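Local coordinates for Myo-inositol phosphohydrolase (Mitsuokella multacida, PDB 4WU3), which is a PTP-like myo-inositol phosphatase that probably removes a phosphate from inositol hexakisphosphate and here holds inositol-(1,3,4,5)-tetrakisphosphate, at residues R354-M359 and P406-Q411; Y389-A394 and N533-F538; F396-L401 and Q494-K499; G414-M419 and N500-Y505. The protein carries 2 engineered substitutions. All coordinates share one frame; numbering follows the deposited sequence.

Contact 1: R354-M359 and P406-Q411; sequences RNFRTM and PVLKQQ
Thr358 and Gln411 approach from opposite directions and join through one short polar bond, while Phe356 makes the apolar half of the same contact. The hydroxyl OG1 of Thr358 donates to OE1 of Gln411 over 2.8 Å, arriving in the plane of the amide on a lone pair (C=O...O angle 126°). Gln411 can reach that far because its chain runs extended beyond CG. A water completes a small triangle: it donates to Thr358 OG1 at 2.9 Å and accepts from Gln411 NE2 over a longer 3.3 Å. Both oxygens have a further partner in Asn360, whose backbone N bonds to Thr358 OG1 and whose ND2 bonds to Gln411 OE1, so the threonine hydroxyl and the glutamine amide are held from several directions. The join is between an edge strand and a covering helix: strand 357-358 is outermost in a mixed five-stranded sheet, and the last turns of helix 398-411 lie against it. The rim of the Phe356 ring, not its face, receives the helix, with CZ equally close, at 3.9 Å, to Leu408 CD2 and Val407 CG1. The tight part is inward, where Leu408 and Thr358 are buried against Trp535 of the central strand. Outward, Phe356, Val407 and Gln411 are all partly exposed, and the neighbouring Lys409 and Gln410 turn to solvent.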
loop_
_atom_site.group_PDB
_atom_site.type_symbol
_atom_site.label_atom_id
_atom_site.label_comp_id
_atom_site.label_asym_id
_atom_site.label_seq_id
_atom_site.Cartn_x
_atom_site.Cartn_y
_atom_site.Cartn_z
ATOM N N ARG A 354 -4.572 42.559 14.888
ATOM C CA ARG A 354 -5.744 41.856 14.386
ATOM C C ARG A 354 -6.534 41.215 15.531
ATOM O O ARG A 354 -5.964 40.799 16.537
ATOM C CB ARG A 354 -5.301 40.795 13.387
ATOM C CG ARG A 354 -6.422 40.140 12.601
ATOM C CD ARG A 354 -5.889 39.409 11.369
ATOM N NE ARG A 354 -4.788 38.498 11.689
ATOM C CZ ARG A 354 -4.868 37.168 11.666
ATOM N NH1 ARG A 354 -6.003 36.565 11.320
ATOM N NH2 ARG A 354 -3.804 36.436 11.983
ATOM N N ASN A 355 -7.850 41.176 15.387
ATOM C CA ASN A 355 -8.738 40.487 16.336
ATOM C C ASN A 355 -8.601 40.969 17.780
ATOM O O ASN A 355 -8.734 40.174 18.731
ATOM C CB ASN A 355 -8.511 38.971 16.272
ATOM C CG ASN A 355 -8.858 38.390 14.918
ATOM O OD1 ASN A 355 -9.784 38.851 14.256
ATOM N ND2 ASN A 355 -8.122 37.371 14.502
ATOM N N PHE A 356 -8.348 42.270 17.935
ATOM C CA PHE A 356 -8.170 42.874 19.250
ATOM C C PHE A 356 -9.519 43.116 19.878
ATOM O O PHE A 356 -10.425 43.591 19.202
ATOM C CB PHE A 356 -7.442 44.222 19.152
ATOM C CG PHE A 356 -7.326 44.950 20.477
ATOM C CD1 PHE A 356 -6.331 44.622 21.376
ATOM C CD2 PHE A 356 -8.221 45.952 20.824
ATOM C CE1 PHE A 356 -6.223 45.279 22.593
ATOM C CE2 PHE A 356 -8.104 46.621 22.030
ATOM C CZ PHE A 356 -7.107 46.277 22.920
ATOM N N ARG A 357 -9.654 42.803 21.162
ATOM C CA ARG A 357 -10.885 43.115 21.885
ATOM C C ARG A 357 -10.642 43.161 23.372
ATOM O O ARG A 357 -9.705 42.529 23.873
ATOM C CB ARG A 357 -11.986 42.095 21.579
ATOM C CG ARG A 357 -11.714 40.686 22.081
ATOM C CD ARG A 357 -10.894 39.852 21.105
ATOM N NE ARG A 357 -10.988 38.424 21.414
ATOM C CZ ARG A 357 -10.311 37.471 20.785
ATOM N NH1 ARG A 357 -9.490 37.744 19.808
ATOM N NH2 ARG A 357 -10.440 36.224 21.136
ATOM N N THR A 358 -11.477 43.921 24.077
ATOM C CA THR A 358 -11.515 43.871 25.533
ATOM C C THR A 358 -12.919 43.461 25.915
ATOM O O THR A 358 -13.809 43.424 25.070
ATOM C CB THR A 358 -11.157 45.223 26.209
ATOM O OG1 THR A 358 -12.247 46.154 26.091
ATOM C CG2 THR A 358 -9.903 45.826 25.600
ATOM N N MET A 359 -13.125 43.140 27.183
ATOM C CA MET A 359 -14.440 42.730 27.636
ATOM C C MET A 359 -15.389 43.919 27.721
ATOM O O MET A 359 -16.575 43.752 28.034
ATOM C CB MET A 359 -14.331 42.023 28.979
ATOM C CG MET A 359 -13.513 40.743 28.904
ATOM S SD MET A 359 -14.241 39.585 27.729
ATOM C CE MET A 359 -13.339 39.914 26.227
ATOM N N PRO A 406 -2.111 52.467 25.183
ATOM C CA PRO A 406 -3.015 53.455 25.777
ATOM C C PRO A 406 -4.408 52.898 26.009
ATOM O O PRO A 406 -5.063 53.272 26.977
ATOM C CB PRO A 406 -3.057 54.585 24.735
ATOM C CG PRO A 406 -2.604 53.961 23.461
ATOM C CD PRO A 406 -1.647 52.870 23.846
ATOM N N VAL A 407 -4.862 52.011 25.128
ATOM C CA VAL A 407 -6.187 51.424 25.274
ATOM C C VAL A 407 -6.264 50.602 26.555
ATOM O O VAL A 407 -7.192 50.770 27.350
ATOM C CB VAL A 407 -6.567 50.560 24.057
ATOM C CG1 VAL A 407 -7.892 49.851 24.290
ATOM C CG2 VAL A 407 -6.667 51.422 22.812
ATOM N N LEU A 408 -5.283 49.730 26.772
ATOM C CA LEU A 408 -5.317 48.861 27.941
ATOM C C LEU A 408 -5.128 49.660 29.225
ATOM O O LEU A 408 -5.843 49.448 30.198
ATOM C CB LEU A 408 -4.278 47.737 27.850
ATOM C CG LEU A 408 -4.460 46.728 26.712
ATOM C CD1 LEU A 408 -3.450 45.612 26.852
ATOM C CD2 LEU A 408 -5.866 46.150 26.666
ATOM N N LYS A 409 -4.181 50.587 29.224
ATOM C CA LYS A 409 -3.973 51.443 30.383
ATOM C C LYS A 409 -5.201 52.290 30.681
ATOM O O LYS A 409 -5.516 52.549 31.837
ATOM C CB LYS A 409 -2.753 52.320 30.174
ATOM C CG LYS A 409 -1.471 51.515 30.243
ATOM C CD LYS A 409 -0.269 52.352 29.875
ATOM C CE LYS A 409 1.011 51.599 30.169
ATOM N NZ LYS A 409 2.205 52.417 29.815
ATOM N N GLN A 410 -5.911 52.697 29.640
ATOM C CA GLN A 410 -7.186 53.379 29.809
ATOM C C GLN A 410 -8.161 52.545 30.646
ATOM O O GLN A 410 -8.838 53.078 31.514
ATOM C CB GLN A 410 -7.805 53.672 28.442
ATOM C CG GLN A 410 -9.127 54.411 28.504
ATOM C CD GLN A 410 -8.957 55.821 29.016
ATOM O OE1 GLN A 410 -8.201 56.611 28.449
ATOM N NE2 GLN A 410 -9.666 56.150 30.088
ATOM N N GLN A 411 -8.236 51.242 30.381
ATOM C CA GLN A 411 -9.270 50.389 30.981
ATOM C C GLN A 411 -8.794 49.588 32.195
ATOM O O GLN A 411 -9.599 49.142 33.001
ATOM C CB GLN A 411 -9.832 49.433 29.929
ATOM C CG GLN A 411 -10.494 50.155 28.768
ATOM C CD GLN A 411 -10.969 49.222 27.678
ATOM O OE1 GLN A 411 -11.479 48.124 27.943
ATOM N NE2 GLN A 411 -10.823 49.657 26.447
HETATM O O HOH W 1 -13.044 48.320 24.406
#

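Contact 2: Y389-A394 and N533-F538; sequences YMSGSA and NAWLHF
Ser391 OG sits at the edges of two rings at once, lying in the plane of each. The indole of Trp535 points its NE1 at this oxygen from 2.9 Å in a nearly straight bond (168°), and the imidazole of His537 brings ND1 to within 2.6 Å of Ser391 OG, a hydrogen bond in which either atom could be the donor. The opposite end of the imidazole is also held: NE2 donates to Ser393 OG at 3.0 Å, and that hydroxyl passes its own hydrogen to Ala394 O. Bonded through both nitrogens, the His537 ring can hardly rotate, and Gly392 CA lies over one of its faces in a CH-pi contact. Trp535 is held by its single edge bond and by backbone over one face. With CG trans to the backbone N (chi1 179°), its ring lies flat beneath the start of the neighbouring strand, so that Tyr389 C rides over its centre, while the Tyr389 side chain crosses at about a right angle and sets CB 3.6 Å from Trp535 CE3. The other face of the sheet carries Met390, Leu536 and Phe538; there Met390 SD approaches Phe538 CE2 obliquely at 4.0 Å, a Met-aromatic contact. Between the two layers the backbones bond as parallel strands, Ser391 N to Leu536 O at 2.9 Å and Phe538 N to Ser391 O at 2.8 Å. Strand 535-539 is the one that, as in the PTP fold, leads into the phosphate-binding signature loop; Ser540 to Arg546 just beyond it line the inositol phosphate pocket.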
loop_
_atom_site.group_PDB
_atom_site.type_symbol
_atom_site.label_atom_id
_atom_site.label_comp_id
_atom_site.label_asym_id
_atom_site.label_seq_id
_atom_site.Cartn_x
_atom_site.Cartn_y
_atom_site.Cartn_z
ATOM N N TYR A 389 -11.591 42.222 33.341
ATOM C CA TYR A 389 -10.268 42.736 33.034
ATOM C C TYR A 389 -9.487 41.798 32.114
ATOM O O TYR A 389 -8.434 41.278 32.462
ATOM C CB TYR A 389 -9.485 43.008 34.323
ATOM C CG TYR A 389 -10.172 43.949 35.284
ATOM C CD1 TYR A 389 -10.849 45.081 34.829
ATOM C CD2 TYR A 389 -10.124 43.725 36.649
ATOM C CE1 TYR A 389 -11.475 45.946 35.712
ATOM C CE2 TYR A 389 -10.742 44.581 37.543
ATOM C CZ TYR A 389 -11.419 45.691 37.068
ATOM O OH TYR A 389 -12.043 46.542 37.951
ATOM N N MET A 390 -10.008 41.592 30.918
ATOM C CA MET A 390 -9.382 40.666 29.992
ATOM C C MET A 390 -9.473 41.192 28.577
ATOM O O MET A 390 -10.463 41.815 28.199
ATOM C CB MET A 390 -10.082 39.312 30.083
ATOM C CG MET A 390 -9.599 38.288 29.088
ATOM S SD MET A 390 -10.405 36.703 29.349
ATOM C CE MET A 390 -12.063 37.094 28.804
ATOM N N SER A 391 -8.430 40.936 27.795
ATOM C CA SER A 391 -8.433 41.267 26.386
ATOM C C SER A 391 -7.742 40.152 25.618
ATOM O O SER A 391 -7.110 39.274 26.220
ATOM C CB SER A 391 -7.736 42.605 26.160
ATOM O OG SER A 391 -6.442 42.611 26.739
ATOM N N GLY A 392 -7.892 40.166 24.296
ATOM C CA GLY A 392 -7.206 39.214 23.429
ATOM C C GLY A 392 -6.879 39.798 22.058
ATOM O O GLY A 392 -7.439 40.808 21.653
ATOM N N SER A 393 -5.961 39.169 21.342
ATOM C CA SER A 393 -5.699 39.548 19.970
ATOM C C SER A 393 -4.766 38.565 19.300
ATOM O O SER A 393 -4.235 37.649 19.928
ATOM C CB SER A 393 -5.055 40.936 19.915
ATOM O OG SER A 393 -3.719 40.901 20.410
ATOM N N ALA A 394 -4.556 38.792 18.011
ATOM C CA ALA A 394 -3.496 38.138 17.272
ATOM C C ALA A 394 -2.143 38.595 17.793
ATOM O O ALA A 394 -2.061 39.474 18.649
ATOM C CB ALA A 394 -3.617 38.461 15.790
ATOM N N ASN A 533 -6.956 42.843 40.682
ATOM C CA ASN A 533 -7.154 43.795 39.593
ATOM C C ASN A 533 -6.188 43.582 38.422
ATOM O O ASN A 533 -6.090 44.449 37.558
ATOM C CB ASN A 533 -6.991 45.260 40.030
ATOM C CG ASN A 533 -7.640 45.591 41.358
ATOM O OD1 ASN A 533 -7.043 46.264 42.211
ATOM N ND2 ASN A 533 -8.867 45.176 41.524
ATOM N N ALA A 534 -5.447 42.477 38.408
ATOM C CA ALA A 534 -4.567 42.189 37.272
ATOM C C ALA A 534 -5.413 42.123 36.000
ATOM O O ALA A 534 -6.552 41.639 36.026
ATOM C CB ALA A 534 -3.817 40.876 37.469
ATOM N N TRP A 535 -4.856 42.634 34.903
ATOM C CA TRP A 535 -5.502 42.587 33.599
ATOM C C TRP A 535 -4.742 41.609 32.712
ATOM O O TRP A 535 -3.529 41.725 32.561
ATOM C CB TRP A 535 -5.488 43.968 32.970
ATOM C CG TRP A 535 -6.106 44.023 31.621
ATOM C CD1 TRP A 535 -5.642 43.439 30.487
ATOM C CD2 TRP A 535 -7.300 44.718 31.259
ATOM N NE1 TRP A 535 -6.471 43.728 29.437
ATOM C CE2 TRP A 535 -7.500 44.509 29.884
ATOM C CE3 TRP A 535 -8.224 45.490 31.966
ATOM C CZ2 TRP A 535 -8.578 45.049 29.194
ATOM C CZ3 TRP A 535 -9.309 46.020 31.280
ATOM C CH2 TRP A 535 -9.474 45.794 29.908
ATOM N N LEU A 536 -5.450 40.638 32.141
ATOM C CA LEU A 536 -4.814 39.628 31.304
ATOM C C LEU A 536 -5.115 39.834 29.841
ATOM O O LEU A 536 -6.278 39.823 29.433
ATOM C CB LEU A 536 -5.298 38.238 31.688
ATOM C CG LEU A 536 -5.024 37.816 33.120
ATOM C CD1 LEU A 536 -5.577 36.419 33.349
ATOM C CD2 LEU A 536 -3.543 37.883 33.432
ATOM N N HIS A 537 -4.062 40.016 29.048
ATOM C CA HIS A 537 -4.210 40.097 27.600
ATOM C C HIS A 537 -3.672 38.845 26.926
ATOM O O HIS A 537 -2.470 38.636 26.865
ATOM C CB HIS A 537 -3.489 41.308 27.030
ATOM C CG HIS A 537 -3.598 41.403 25.542
ATOM N ND1 HIS A 537 -4.629 42.065 24.914
ATOM C CD2 HIS A 537 -2.833 40.880 24.558
ATOM C CE1 HIS A 537 -4.484 41.966 23.608
ATOM N NE2 HIS A 537 -3.399 41.255 23.365
ATOM N N PHE A 538 -4.572 38.012 26.420
ATOM C CA PHE A 538 -4.171 36.787 25.769
ATOM C C PHE A 538 -3.916 37.006 24.294
ATOM O O PHE A 538 -4.687 37.683 23.610
ATOM C CB PHE A 538 -5.251 35.733 25.919
ATOM C CG PHE A 538 -5.462 35.287 27.320
ATOM C CD1 PHE A 538 -4.708 34.272 27.855
ATOM C CD2 PHE A 538 -6.431 35.885 28.102
ATOM C CE1 PHE A 538 -4.914 33.855 29.160
ATOM C CE2 PHE A 538 -6.631 35.485 29.407
ATOM C CZ PHE A 538 -5.874 34.464 29.934
#

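Contact 3: F396-L401 and Q494-K499; sequences FSNGEL and QQLVEK
With CG placed between the backbone N and the carbonyl carbon (chi1 47°), Phe396 turns its ring so that the rim meets helix 493-499, CZ lying 3.9 Å from Val497 CG2. Leu401 and Leu496 both send CG trans to the backbone N (chi1 178° in each), a torsion that swings each CG out from its own helix toward the other one; they meet tip to tip, Leu401 CD2 stopping 3.9 Å from Leu496 CG. Leu401 turns its other methyl, CD1, over a face of the Phe396 ring. Leu496 has a second partner: its CD1 crosses to Asn398 OD1 at 3.6 Å, an apolar touch on an oxygen that bonds to Gln402 NE2. No hydrogen bond joins the two segments, which meet mainly through apolar groups, Phe396 included. The contact lies where helix 398-411 starts, and that start is a capping box. Ser397 N donates to Glu400 OE1 over 2.9 Å, almost straight, while the return bond from Glu400 N to Ser397 OG is weak at 3.4 Å. OE1 also takes a hydrogen from the Ser397 hydroxyl and bonds to Thr346 OG1, so this buried carboxylate oxygen is well satisfied. Phe396 and Val497 both rest on Ile418 of the sheet beneath.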
loop_
_atom_site.group_PDB
_atom_site.type_symbol
_atom_site.label_atom_id
_atom_site.label_comp_id
_atom_site.label_asym_id
_atom_site.label_seq_id
_atom_site.Cartn_x
_atom_site.Cartn_y
_atom_site.Cartn_z
ATOM N N PHE A 396 1.349 40.586 17.900
ATOM C CA PHE A 396 1.575 42.018 17.675
ATOM C C PHE A 396 3.031 42.335 17.331
ATOM O O PHE A 396 3.967 41.827 17.959
ATOM C CB PHE A 396 1.156 42.844 18.907
ATOM C CG PHE A 396 1.666 42.298 20.217
ATOM C CD1 PHE A 396 2.970 42.521 20.616
ATOM C CD2 PHE A 396 0.835 41.556 21.043
ATOM C CE1 PHE A 396 3.444 42.013 21.814
ATOM C CE2 PHE A 396 1.292 41.046 22.250
ATOM C CZ PHE A 396 2.601 41.281 22.637
ATOM N N SER A 397 3.202 43.177 16.318
ATOM C CA SER A 397 4.470 43.812 16.045
ATOM C C SER A 397 4.676 44.917 17.086
ATOM O O SER A 397 3.778 45.196 17.883
ATOM C CB SER A 397 4.417 44.446 14.669
ATOM O OG SER A 397 3.355 45.372 14.619
ATOM N N ASN A 398 5.835 45.574 17.046
ATOM C CA ASN A 398 6.110 46.705 17.940
ATOM C C ASN A 398 5.078 47.809 17.807
ATOM O O ASN A 398 4.562 48.326 18.795
ATOM C CB ASN A 398 7.485 47.308 17.666
ATOM C CG ASN A 398 7.780 48.499 18.567
ATOM O OD1 ASN A 398 7.434 48.492 19.748
ATOM N ND2 ASN A 398 8.389 49.537 18.006
ATOM N N GLY A 399 4.785 48.170 16.568
ATOM C CA GLY A 399 3.837 49.233 16.287
ATOM C C GLY A 399 2.469 48.922 16.835
ATOM O O GLY A 399 1.747 49.821 17.246
ATOM N N GLU A 400 2.097 47.651 16.814
ATOM C CA GLU A 400 0.773 47.266 17.277
ATOM C C GLU A 400 0.753 47.220 18.792
ATOM O O GLU A 400 -0.256 47.518 19.412
ATOM C CB GLU A 400 0.358 45.935 16.677
ATOM C CG GLU A 400 0.047 46.041 15.197
ATOM C CD GLU A 400 0.020 44.699 14.516
ATOM O OE1 GLU A 400 1.034 43.972 14.593
ATOM O OE2 GLU A 400 -1.014 44.379 13.898
ATOM N N LEU A 401 1.876 46.873 19.397
ATOM C CA LEU A 401 1.942 46.932 20.845
ATOM C C LEU A 401 1.782 48.378 21.310
ATOM O O LEU A 401 1.075 48.639 22.284
ATOM C CB LEU A 401 3.242 46.356 21.380
ATOM C CG LEU A 401 3.354 46.454 22.899
ATOM C CD1 LEU A 401 2.306 45.607 23.599
ATOM C CD2 LEU A 401 4.746 46.043 23.332
ATOM N N GLN A 494 9.050 38.831 25.007
ATOM C CA GLN A 494 9.187 39.187 26.407
ATOM C C GLN A 494 9.997 40.464 26.564
ATOM O O GLN A 494 9.578 41.371 27.282
ATOM C CB GLN A 494 9.853 38.070 27.189
ATOM C CG GLN A 494 10.299 38.523 28.563
ATOM C CD GLN A 494 10.537 37.365 29.492
ATOM O OE1 GLN A 494 10.914 36.277 29.065
ATOM N NE2 GLN A 494 10.315 37.593 30.775
ATOM N N GLN A 495 11.151 40.521 25.891
ATOM C CA GLN A 495 11.991 41.715 25.895
ATOM C C GLN A 495 11.211 42.908 25.415
ATOM O O GLN A 495 11.228 43.951 26.055
ATOM C CB GLN A 495 13.218 41.528 25.006
ATOM C CG GLN A 495 14.272 40.625 25.608
ATOM C CD GLN A 495 15.417 40.335 24.661
ATOM O OE1 GLN A 495 15.222 40.077 23.470
ATOM N NE2 GLN A 495 16.629 40.382 25.187
ATOM N N LEU A 496 10.514 42.760 24.289
ATOM C CA LEU A 496 9.661 43.838 23.789
ATOM C C LEU A 496 8.609 44.280 24.815
ATOM O O LEU A 496 8.427 45.474 25.050
ATOM C CB LEU A 496 8.957 43.418 22.493
ATOM C CG LEU A 496 8.004 44.476 21.908
ATOM C CD1 LEU A 496 8.759 45.763 21.599
ATOM C CD2 LEU A 496 7.309 43.939 20.661
ATOM N N VAL A 497 7.904 43.322 25.407
ATOM C CA VAL A 497 6.818 43.643 26.329
ATOM C C VAL A 497 7.327 44.315 27.612
ATOM O O VAL A 497 6.754 45.297 28.078
ATOM C CB VAL A 497 5.999 42.382 26.684
ATOM C CG1 VAL A 497 5.182 42.609 27.940
ATOM C CG2 VAL A 497 5.086 42.009 25.523
ATOM N N GLU A 498 8.414 43.802 28.173
ATOM C CA GLU A 498 8.888 44.315 29.460
ATOM C C GLU A 498 9.506 45.698 29.309
ATOM O O GLU A 498 9.269 46.587 30.123
ATOM C CB GLU A 498 9.844 43.325 30.109
ATOM C CG GLU A 498 9.121 42.066 30.584
ATOM C CD GLU A 498 10.043 41.021 31.181
ATOM O OE1 GLU A 498 11.278 41.181 31.102
ATOM O OE2 GLU A 498 9.532 40.025 31.728
ATOM N N LYS A 499 10.254 45.873 28.228
ATOM C CA LYS A 499 10.778 47.171 27.804
ATOM C C LYS A 499 9.684 48.246 27.775
ATOM O O LYS A 499 9.962 49.419 28.011
ATOM C CB LYS A 499 11.421 46.990 26.417
ATOM C CG LYS A 499 11.792 48.238 25.636
ATOM C CD LYS A 499 12.284 47.841 24.247
ATOM C CE LYS A 499 12.565 49.042 23.358
ATOM N NZ LYS A 499 12.727 48.646 21.930
#

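Contact 4: G414-M419 and N500-Y505; sequences GPIYIM and NGLHYY
Ile418 N donates to His503 O over 3.0 Å in an almost perfectly straight bond (176°), and the same residue's carbonyl receives Tyr505 N at 3.0 Å. With His503 N bonded to Ile416 O at 3.1 Å, these are the alternating links of a parallel pair, set between strands 416-422 and 503-509, the latter outermost in the sheet. On one face the rings of Tyr417 and His503 form an offset stack, centroids 4.8 Å apart and planes inclined by 28°. The overlap is slid so far that His503 CB, rather than the imidazole, makes the closest touch, 3.4 Å from Tyr417 CD2. Phe526 meets the Tyr417 ring edge-to-face as well. Further along this face Met419, folded at both chi2 and chi3, curls back and brings SD to 3.8 Å from Tyr505 CB. Leu502 works as a fork just before the strand: CD2 presses on Ile416 CB at 3.8 Å and CD1 turns to Ile418 CG1. The hydroxyls of Tyr504 and Tyr505 find partners outside the two segments, Asp420 and Glu522 respectively. The chemistry is therefore divided: main-chain hydrogen bonds set the register of the two strands, while the side chains that meet across them add mostly dispersion, through the offset stack and the aliphatic packing.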
loop_
_atom_site.group_PDB
_atom_site.type_symbol
_atom_site.label_atom_id
_atom_site.label_comp_id
_atom_site.label_asym_id
_atom_site.label_seq_id
_atom_site.Cartn_x
_atom_site.Cartn_y
_atom_site.Cartn_z
ATOM N N GLY A 414 -5.239 47.712 37.330
ATOM C CA GLY A 414 -4.124 47.074 38.018
ATOM C C GLY A 414 -3.091 46.629 37.002
ATOM O O GLY A 414 -3.191 46.970 35.827
ATOM N N PRO A 415 -2.104 45.840 37.437
ATOM C CA PRO A 415 -1.007 45.433 36.547
ATOM C C PRO A 415 -1.473 44.618 35.323
ATOM O O PRO A 415 -2.394 43.791 35.420
ATOM C CB PRO A 415 -0.082 44.612 37.449
ATOM C CG PRO A 415 -0.875 44.271 38.667
ATOM C CD PRO A 415 -2.052 45.198 38.760
ATOM N N ILE A 416 -0.843 44.887 34.181
ATOM C CA ILE A 416 -1.229 44.283 32.910
ATOM C C ILE A 416 -0.246 43.198 32.502
ATOM O O ILE A 416 0.959 43.455 32.412
ATOM C CB ILE A 416 -1.279 45.339 31.793
ATOM C CG1 ILE A 416 -2.287 46.433 32.144
ATOM C CG2 ILE A 416 -1.654 44.686 30.464
ATOM C CD1 ILE A 416 -2.167 47.665 31.275
ATOM N N TYR A 417 -0.759 41.990 32.275
ATOM C CA TYR A 417 0.067 40.862 31.843
ATOM C C TYR A 417 -0.243 40.515 30.398
ATOM O O TYR A 417 -1.400 40.407 30.010
ATOM C CB TYR A 417 -0.160 39.606 32.700
ATOM C CG TYR A 417 0.309 39.727 34.123
ATOM C CD1 TYR A 417 -0.450 40.418 35.053
ATOM C CD2 TYR A 417 1.493 39.147 34.547
ATOM C CE1 TYR A 417 -0.036 40.550 36.361
ATOM C CE2 TYR A 417 1.917 39.274 35.865
ATOM C CZ TYR A 417 1.141 39.976 36.763
ATOM O OH TYR A 417 1.518 40.129 38.079
ATOM N N ILE A 418 0.805 40.354 29.598
ATOM C CA ILE A 418 0.668 39.774 28.269
ATOM C C ILE A 418 0.840 38.263 28.434
ATOM O O ILE A 418 1.890 37.794 28.891
ATOM C CB ILE A 418 1.730 40.326 27.294
ATOM C CG1 ILE A 418 1.549 41.842 27.089
ATOM C CG2 ILE A 418 1.685 39.591 25.967
ATOM C CD1 ILE A 418 0.175 42.275 26.614
ATOM N N MET A 419 -0.213 37.520 28.103
ATOM C CA MET A 419 -0.200 36.069 28.206
ATOM C C MET A 419 0.044 35.472 26.821
ATOM O O MET A 419 -0.876 35.335 26.015
ATOM C CB MET A 419 -1.520 35.555 28.784
ATOM C CG MET A 419 -1.951 36.210 30.093
ATOM S SD MET A 419 -0.851 35.889 31.495
ATOM C CE MET A 419 -1.051 34.122 31.731
ATOM N N ASN A 500 8.447 47.854 27.474
ATOM C CA ASN A 500 7.321 48.802 27.435
ATOM C C ASN A 500 6.475 48.814 28.713
ATOM O O ASN A 500 5.335 49.283 28.714
ATOM C CB ASN A 500 6.436 48.544 26.210
ATOM C CG ASN A 500 7.039 49.112 24.932
ATOM O OD1 ASN A 500 6.893 50.297 24.634
ATOM N ND2 ASN A 500 7.729 48.271 24.182
ATOM N N GLY A 501 7.042 48.294 29.798
ATOM C CA GLY A 501 6.448 48.447 31.125
ATOM C C GLY A 501 5.321 47.483 31.461
ATOM O O GLY A 501 4.520 47.745 32.360
ATOM N N LEU A 502 5.252 46.360 30.752
ATOM C CA LEU A 502 4.230 45.358 31.031
ATOM C C LEU A 502 4.871 44.069 31.507
ATOM O O LEU A 502 6.055 43.845 31.294
ATOM C CB LEU A 502 3.391 45.078 29.782
ATOM C CG LEU A 502 2.738 46.283 29.115
ATOM C CD1 LEU A 502 2.128 45.877 27.784
ATOM C CD2 LEU A 502 1.682 46.894 30.016
ATOM N N HIS A 503 4.082 43.223 32.153
ATOM C CA HIS A 503 4.557 41.912 32.568
ATOM C C HIS A 503 4.319 40.875 31.489
ATOM O O HIS A 503 3.509 41.069 30.588
ATOM C CB HIS A 503 3.846 41.478 33.842
ATOM C CG HIS A 503 3.997 42.446 34.968
ATOM N ND1 HIS A 503 3.234 43.584 35.085
ATOM C CD2 HIS A 503 4.826 42.444 36.030
ATOM C CE1 HIS A 503 3.589 44.245 36.171
ATOM N NE2 HIS A 503 4.553 43.573 36.764
ATOM N N TYR A 504 5.016 39.756 31.600
ATOM C CA TYR A 504 4.954 38.744 30.571
ATOM C C TYR A 504 4.841 37.364 31.179
ATOM O O TYR A 504 5.510 37.053 32.148
ATOM C CB TYR A 504 6.199 38.826 29.691
ATOM C CG TYR A 504 6.289 37.782 28.595
ATOM C CD1 TYR A 504 5.650 37.974 27.370
ATOM C CD2 TYR A 504 7.033 36.625 28.772
ATOM C CE1 TYR A 504 5.737 37.032 26.361
ATOM C CE2 TYR A 504 7.137 35.681 27.774
ATOM C CZ TYR A 504 6.490 35.887 26.566
ATOM O OH TYR A 504 6.586 34.944 25.561
ATOM N N TYR A 505 3.975 36.538 30.609
ATOM C CA TYR A 505 3.904 35.145 30.998
ATOM C C TYR A 505 3.673 34.283 29.754
ATOM O O TYR A 505 2.919 34.649 28.858
ATOM C CB TYR A 505 2.818 34.909 32.063
ATOM C CG TYR A 505 2.969 33.570 32.746
ATOM C CD1 TYR A 505 3.739 33.431 33.892
ATOM C CD2 TYR A 505 2.376 32.431 32.220
ATOM C CE1 TYR A 505 3.909 32.196 34.498
ATOM C CE2 TYR A 505 2.538 31.193 32.815
ATOM C CZ TYR A 505 3.307 31.077 33.952
ATOM O OH TYR A 505 3.471 29.833 34.526
#

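In the fold
Contacts 2 and 4 are two strand pairs of one sheet, linked by the pairing of 535-539 with 416-422; contact 1 packs helix 398-411 on its edge strand 357-358. Contact 1 joins contact 2 through Arg357 O and Gly392 N, 3.0 Å apart, and their centres are 8 Å from each other. Contact 2 passes to contact 4 through Trp535 N and Pro415 O, 2.8 Å apart, centres 9 Å apart. Contact 3 spans two helices over a face of this sheet; it shares helix 398-411 with contact 1, and Val497 O and Leu502 N, 3.2 Å apart, tie it to contact 4. The bound inositol-(1,3,4,5)-tetrakisphosphate is about 9 Å from the Phe538 side chain and about 12 Å from those of Phe396 and Met419.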